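Aminotransferase TlmJ (Streptoalloteichus hindustanus, PDB 5UID) probably catalyses a pyridoxal-5'-phosphate-dependent transamination in natural-product biosynthesis. Local coordinates at residues A[61-72]-A[153-161]. Numbering follows the deposited sequence.
Sequences CTEGLFLSMELL and VPLVEDSAC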
loop_
_atom_site.group_PDB
_atom_site.type_symbol
_atom_site.label_atom_id
_atom_site.label_comp_id
_atom_site.label_asym_id
_atom_site.label_seq_id
_atom_site.Cartn_x
_atom_site.Cartn_y
_atom_site.Cartn_z
ATOM N N CYS A 61 0.135 6.490 -5.182
ATOM C CA CYS A 61 1.019 7.485 -5.782
ATOM C C CYS A 61 2.164 7.847 -4.846
ATOM O O CYS A 61 3.307 8.013 -5.291
ATOM C CB CYS A 61 0.228 8.734 -6.161
ATOM S SG CYS A 61 1.206 9.998 -7.021
ATOM N N THR A 62 1.875 7.989 -3.551
ATOM C CA THR A 62 2.929 8.279 -2.586
ATOM C C THR A 62 4.029 7.229 -2.651
ATOM O O THR A 62 5.220 7.557 -2.666
ATOM C CB THR A 62 2.346 8.353 -1.177
ATOM O OG1 THR A 62 1.328 9.360 -1.134
ATOM C CG2 THR A 62 3.440 8.689 -0.172
ATOM N N GLU A 63 3.640 5.955 -2.706
ATOM C CA GLU A 63 4.623 4.888 -2.831
ATOM C C GLU A 63 5.383 5.003 -4.144
ATOM O O GLU A 63 6.594 4.763 -4.193
ATOM C CB GLU A 63 3.932 3.532 -2.722
ATOM C CG GLU A 63 4.883 2.359 -2.695
ATOM C CD GLU A 63 5.682 2.277 -1.411
ATOM O OE1 GLU A 63 5.279 2.904 -0.408
ATOM O OE2 GLU A 63 6.716 1.579 -1.405
ATOM N N GLY A 64 4.687 5.378 -5.221
ATOM C CA GLY A 64 5.372 5.630 -6.477
ATOM C C GLY A 64 6.353 6.780 -6.391
ATOM O O GLY A 64 7.407 6.752 -7.032
ATOM N N LEU A 65 6.031 7.801 -5.592
ATOM C CA LEU A 65 6.958 8.914 -5.413
ATOM C C LEU A 65 8.175 8.491 -4.597
ATOM O O LEU A 65 9.312 8.842 -4.940
ATOM C CB LEU A 65 6.245 10.093 -4.749
ATOM C CG LEU A 65 5.210 10.844 -5.594
ATOM C CD1 LEU A 65 4.330 11.722 -4.718
ATOM C CD2 LEU A 65 5.889 11.684 -6.674
ATOM N N PHE A 66 7.956 7.740 -3.513
ATOM C CA PHE A 66 9.075 7.227 -2.726
ATOM C C PHE A 66 9.973 6.327 -3.567
ATOM O O PHE A 66 11.204 6.404 -3.472
ATOM C CB PHE A 66 8.561 6.466 -1.502
ATOM C CG PHE A 66 8.366 7.323 -0.285
ATOM C CD1 PHE A 66 7.277 8.175 -0.182
ATOM C CD2 PHE A 66 9.265 7.262 0.771
ATOM C CE1 PHE A 66 7.094 8.961 0.940
ATOM C CE2 PHE A 66 9.088 8.045 1.897
ATOM C CZ PHE A 66 8.000 8.896 1.983
ATOM N N LEU A 67 9.376 5.464 -4.392
ATOM C CA LEU A 67 10.173 4.563 -5.220
ATOM C C LEU A 67 11.030 5.336 -6.212
ATOM O O LEU A 67 12.195 4.987 -6.439
ATOM C CB LEU A 67 9.267 3.578 -5.960
ATOM C CG LEU A 67 8.604 2.477 -5.135
ATOM C CD1 LEU A 67 7.633 1.681 -5.994
ATOM C CD2 LEU A 67 9.652 1.567 -4.519
ATOM N N SER A 68 10.476 6.390 -6.814
ATOM C CA SER A 68 11.230 7.138 -7.816
ATOM C C SER A 68 12.458 7.800 -7.202
ATOM O O SER A 68 13.531 7.823 -7.815
ATOM C CB SER A 68 10.331 8.177 -8.489
ATOM O OG SER A 68 9.960 9.197 -7.581
HETATM N N MSE A 69 12.327 8.330 -5.988
HETATM C CA MSE A 69 13.464 8.932 -5.299
HETATM C C MSE A 69 14.498 7.869 -4.939
HETATM O O MSE A 69 15.695 8.150 -4.888
HETATM C CB MSE A 69 13.008 9.679 -4.044
HETATM C CG MSE A 69 12.141 10.904 -4.327
HETATM SE SE MSE A 69 13.017 12.221 -5.483
HETATM C CE MSE A 69 11.812 12.125 -7.012
ATOM N N GLU A 70 14.031 6.644 -4.684
ATOM C CA GLU A 70 14.955 5.540 -4.440
ATOM C C GLU A 70 15.669 5.133 -5.723
ATOM O O GLU A 70 16.897 4.983 -5.742
ATOM C CB GLU A 70 14.207 4.347 -3.841
ATOM C CG GLU A 70 13.672 4.583 -2.437
ATOM C CD GLU A 70 12.808 3.437 -1.943
ATOM O OE1 GLU A 70 12.769 2.385 -2.615
ATOM O OE2 GLU A 70 12.166 3.588 -0.882
ATOM N N LEU A 71 14.914 4.961 -6.810
ATOM C CA LEU A 71 15.509 4.520 -8.068
ATOM C C LEU A 71 16.491 5.551 -8.610
ATOM O O LEU A 71 17.519 5.191 -9.196
ATOM C CB LEU A 71 14.410 4.232 -9.091
ATOM C CG LEU A 71 13.489 3.060 -8.746
ATOM C CD1 LEU A 71 12.265 3.064 -9.637
ATOM C CD2 LEU A 71 14.237 1.742 -8.872
ATOM N N LEU A 72 16.194 6.839 -8.424
ATOM C CA LEU A 72 17.092 7.886 -8.899
ATOM C C LEU A 72 18.336 8.019 -8.031
ATOM O O LEU A 72 19.306 8.655 -8.454
ATOM C CB LEU A 72 16.351 9.220 -8.968
ATOM C CG LEU A 72 15.267 9.335 -10.042
ATOM C CD1 LEU A 72 14.522 10.651 -9.905
ATOM C CD2 LEU A 72 15.874 9.204 -11.430
ATOM N N VAL A 153 18.973 17.176 -15.396
ATOM C CA VAL A 153 18.319 16.846 -14.132
ATOM C C VAL A 153 17.079 16.007 -14.434
ATOM O O VAL A 153 16.257 16.424 -15.260
ATOM C CB VAL A 153 17.941 18.115 -13.348
ATOM C CG1 VAL A 153 17.095 17.763 -12.140
ATOM C CG2 VAL A 153 19.203 18.864 -12.925
ATOM N N PRO A 154 16.920 14.842 -13.811
ATOM C CA PRO A 154 15.704 14.051 -14.035
ATOM C C PRO A 154 14.465 14.789 -13.546
ATOM O O PRO A 154 14.473 15.430 -12.492
ATOM C CB PRO A 154 15.956 12.773 -13.226
ATOM C CG PRO A 154 17.441 12.707 -13.064
ATOM C CD PRO A 154 17.897 14.131 -12.973
ATOM N N LEU A 155 13.392 14.691 -14.326
ATOM C CA LEU A 155 12.126 15.340 -14.014
ATOM C C LEU A 155 11.090 14.280 -13.667
ATOM O O LEU A 155 10.842 13.366 -14.461
ATOM C CB LEU A 155 11.644 16.192 -15.188
ATOM C CG LEU A 155 10.261 16.813 -15.004
ATOM C CD1 LEU A 155 10.259 17.766 -13.822
ATOM C CD2 LEU A 155 9.817 17.522 -16.276
ATOM N N VAL A 156 10.487 14.408 -12.488
ATOM C CA VAL A 156 9.429 13.518 -12.031
ATOM C C VAL A 156 8.119 14.292 -12.047
ATOM O O VAL A 156 8.033 15.391 -11.488
ATOM C CB VAL A 156 9.723 12.961 -10.626
ATOM C CG1 VAL A 156 8.601 12.036 -10.178
ATOM C CG2 VAL A 156 11.058 12.230 -10.615
ATOM N N GLU A 157 7.105 13.722 -12.688
ATOM C CA GLU A 157 5.795 14.351 -12.804
ATOM C C GLU A 157 4.822 13.669 -11.850
ATOM O O GLU A 157 4.432 12.517 -12.070
ATOM C CB GLU A 157 5.278 14.276 -14.237
ATOM C CG GLU A 157 5.866 15.306 -15.178
ATOM C CD GLU A 157 5.296 15.171 -16.572
ATOM O OE1 GLU A 157 5.961 14.550 -17.429
ATOM O OE2 GLU A 157 4.168 15.658 -16.799
ATOM N N ASP A 158 4.430 14.379 -10.797
ATOM C CA ASP A 158 3.306 13.949 -9.969
ATOM C C ASP A 158 2.044 14.316 -10.742
ATOM O O ASP A 158 1.543 15.437 -10.668
ATOM C CB ASP A 158 3.352 14.602 -8.591
ATOM C CG ASP A 158 2.261 14.089 -7.658
ATOM O OD1 ASP A 158 1.357 13.364 -8.125
ATOM O OD2 ASP A 158 2.308 14.411 -6.448
ATOM N N SER A 159 1.531 13.351 -11.505
ATOM C CA SER A 159 0.385 13.558 -12.379
ATOM C C SER A 159 -0.943 13.193 -11.719
ATOM O O SER A 159 -1.916 12.901 -12.427
ATOM C CB SER A 159 0.567 12.754 -13.668
ATOM O OG SER A 159 1.863 12.964 -14.202
ATOM N N ALA A 160 -1.014 13.216 -10.386
ATOM C CA ALA A 160 -2.244 12.814 -9.710
ATOM C C ALA A 160 -3.403 13.755 -10.024
ATOM O O ALA A 160 -4.566 13.340 -9.974
ATOM C CB ALA A 160 -2.013 12.733 -8.202
ATOM N N CYS A 161 -3.113 15.016 -10.351
ATOM C CA CYS A 161 -4.153 15.964 -10.728
ATOM C C CYS A 161 -4.545 15.875 -12.199
ATOM O O CYS A 161 -5.556 16.471 -12.588
ATOM C CB CYS A 161 -3.708 17.402 -10.441
ATOM S SG CYS A 161 -3.149 17.748 -8.766
#
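Two extended first torsions bring Cys61 and Asp158 together: SG of Cys61 and CG of Asp158 (chi1 -175°) each stand anti to their own backbone N. Cys61 SG thereby comes 3.5 Å from Asp158 OD1, a close packing contact of sulfur against a carboxylate oxygen. Asp158 OD1 also accepts a hydrogen bond from Ala160 N at 3.3 Å, met on the anti side of the carboxylate and 30° out of its plane; this Asx turn helps hold the carboxylate's rotation where the chain leaves strand 155-158. The other oxygen, Asp158 OD2, lies 3.8 Å from Leu65 CD1, and the two side chains cross at about a right angle. With an alanine here, the Asx turn would probably be lost, leaving Ala160 N without this acceptor and Cys61 SG and Leu65 CD1 without the group they pack on.

Farther along, Val156 splits its branches between neighbours. Val156 CG2 meets the methyl CE of Met69, a selenomethionine bent at its second and third torsions, at 3.7 Å, and Leu72 CD1 at 3.9 Å, while CG1 faces Ser68 OG. That hydroxyl is engaged within its own helix: Ser68 OG bonds to Leu65 O at 2.7 Å. Leu65 O also accepts the helical bond from Met69 N, and both donors reach it from the same face of its plane. Leu72 then slides past Pro154 in the opposite direction, Leu72 CD2 4.0 Å from Pro154 CB.

The axes of helix 61-72 and strand 155-158 run antiparallel at 175°, closest approach 10.2 Å, evidence of a helix lying flat along a strand. At the N-terminal end of helix 61-72, Cys61 N and Thr62 N bond the phosphate of the modified lysine at position 187. Helix-on-sheet packing that directs a helix N-terminus to the cofactor phosphate is characteristic of the large domain of fold-type I PLP-dependent aminotransferases.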